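Local atomic coordinates of putative uncharacterized protein (Coprinopsis cinerea, PDB entry 3W9A), a protein that probably hydrolyses beta-glucans, as a fungal glycoside hydrolase of family 131 with a beta-jelly-roll catalytic domain. Residues E80-T85 with D198-V203. Numbering follows the deposited sequence.
Sequences ELIPQT and DFHVGV
Leu81 O takes the N-H of Val201 at 2.7 Å and a longer CA-H contact from His200, tying strand 77-83 to strand 199-201 in one sheet of the beta-jelly roll. The return bond, Leu81 N to Val201 O (2.9 Å), completes an antiparallel hydrogen-bonded pair. Leu81 and Val201 share one sheet face, their CB atoms 4.4 Å apart. On the side opposite Leu81 and Val201, Glu80 reaches His200. The Glu80 chain, extended beyond CG (chi2 180°), is long enough for OE1 to meet the edge of the imidazole, where His200 ND1 donates to it at a modelled 2.4 Å, doubtfully short, with carboxylate and ring planes 72° apart. Arg78 holds the other oxygen, OE2, in a salt bridge. Ile82 CD1 sits 3.5 Å over the centre of the His200 ring, a CH-pi contact. His200 NE2 hydrogen-bonds a glycerol probably left from crystallisation, and Phe118 stacks on the ring. An alanine in place of His200 would probably deprive Glu80 OE1 of its ring donor and Ile82 CD1 of the flat surface beneath it. At Gly202, where the chain turns a corner, a CB would clash with Glu80 CA, which lies 4.2 Å from Gly202 CA.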
# COMPACT_ATOMS: atom_id res chain seq x y z
N GLU A 80 -7.16 6.35 2.39
CA GLU A 80 -6.47 5.90 1.17
C GLU A 80 -5.94 7.10 0.39
O GLU A 80 -6.66 8.07 0.16
CB GLU A 80 -7.42 5.08 0.29
CG GLU A 80 -8.50 4.40 1.11
CD GLU A 80 -9.48 3.57 0.34
OE1 GLU A 80 -9.54 3.63 -0.90
OE2 GLU A 80 -10.22 2.82 1.01
N LEU A 81 -4.68 7.03 0.00
CA LEU A 81 -4.12 7.98 -0.96
C LEU A 81 -4.07 7.33 -2.32
O LEU A 81 -4.13 6.11 -2.42
CB LEU A 81 -2.70 8.37 -0.53
CG LEU A 81 -2.58 9.10 0.80
CD1 LEU A 81 -1.27 8.75 1.49
CD2 LEU A 81 -2.72 10.61 0.62
N ILE A 82 -3.95 8.15 -3.36
CA ILE A 82 -3.84 7.67 -4.73
C ILE A 82 -2.64 8.36 -5.38
O ILE A 82 -2.38 9.53 -5.11
CB ILE A 82 -5.07 8.02 -5.58
CG1 ILE A 82 -6.38 7.62 -4.88
CG2 ILE A 82 -4.97 7.43 -6.98
CD1 ILE A 82 -6.66 6.14 -4.85
N PRO A 83 -1.88 7.63 -6.20
CA PRO A 83 -0.78 8.31 -6.87
C PRO A 83 -1.27 9.47 -7.72
O PRO A 83 -2.28 9.34 -8.40
CB PRO A 83 -0.20 7.22 -7.76
CG PRO A 83 -0.48 5.96 -7.02
CD PRO A 83 -1.85 6.18 -6.43
N GLN A 84 -0.56 10.58 -7.63
CA GLN A 84 -0.75 11.71 -8.53
C GLN A 84 0.39 11.70 -9.54
O GLN A 84 1.55 11.84 -9.15
CB GLN A 84 -0.73 13.03 -7.76
CG GLN A 84 -0.83 14.29 -8.63
CD GLN A 84 -2.20 14.43 -9.26
OE1 GLN A 84 -3.21 14.55 -8.58
NE2 GLN A 84 -2.23 14.49 -10.58
N THR A 85 0.06 11.51 -10.82
CA THR A 85 1.04 11.50 -11.90
C THR A 85 0.37 11.76 -13.23
O THR A 85 -0.82 11.49 -13.37
CB THR A 85 1.78 10.14 -11.99
OG1 THR A 85 2.70 10.16 -13.08
CG2 THR A 85 0.81 8.98 -12.18
N ASP A 198 -6.15 5.17 -9.79
CA ASP A 198 -7.05 4.24 -9.11
C ASP A 198 -6.32 3.16 -8.29
O ASP A 198 -6.91 2.14 -7.96
CB ASP A 198 -7.99 3.60 -10.13
CG ASP A 198 -7.25 2.73 -11.15
OD1 ASP A 198 -6.02 2.58 -11.00
OD2 ASP A 198 -7.92 2.23 -12.08
N PHE A 199 -5.06 3.40 -7.93
CA PHE A 199 -4.37 2.55 -7.00
C PHE A 199 -4.41 3.15 -5.59
O PHE A 199 -3.98 4.29 -5.37
CB PHE A 199 -2.94 2.31 -7.46
CG PHE A 199 -2.18 1.35 -6.58
CD1 PHE A 199 -2.56 0.01 -6.53
CD2 PHE A 199 -1.12 1.78 -5.81
CE1 PHE A 199 -1.88 -0.87 -5.71
CE2 PHE A 199 -0.44 0.89 -4.99
CZ PHE A 199 -0.82 -0.44 -4.94
N HIS A 200 -4.93 2.38 -4.64
CA HIS A 200 -5.27 2.88 -3.32
C HIS A 200 -4.18 2.55 -2.33
O HIS A 200 -4.07 1.41 -1.87
CB HIS A 200 -6.62 2.33 -2.87
CG HIS A 200 -7.76 2.81 -3.72
ND1 HIS A 200 -8.85 3.49 -3.21
CD2 HIS A 200 -7.93 2.78 -5.06
CE1 HIS A 200 -9.66 3.80 -4.20
NE2 HIS A 200 -9.13 3.38 -5.33
N VAL A 201 -3.35 3.55 -2.04
CA VAL A 201 -2.30 3.38 -1.06
C VAL A 201 -2.92 3.63 0.31
O VAL A 201 -3.02 4.77 0.76
CB VAL A 201 -1.14 4.35 -1.31
CG1 VAL A 201 -0.08 4.21 -0.24
CG2 VAL A 201 -0.53 4.12 -2.69
N GLY A 202 -3.34 2.56 0.96
CA GLY A 202 -4.06 2.67 2.22
C GLY A 202 -4.94 1.48 2.53
O GLY A 202 -4.69 0.37 2.06
N VAL A 203 -5.99 1.74 3.32
CA VAL A 203 -6.75 0.67 3.97
C VAL A 203 -8.23 0.94 3.94
O VAL A 203 -8.66 2.05 4.27
CB VAL A 203 -6.39 0.53 5.45
CG1 VAL A 203 -7.07 -0.69 6.06
CG2 VAL A 203 -4.89 0.42 5.61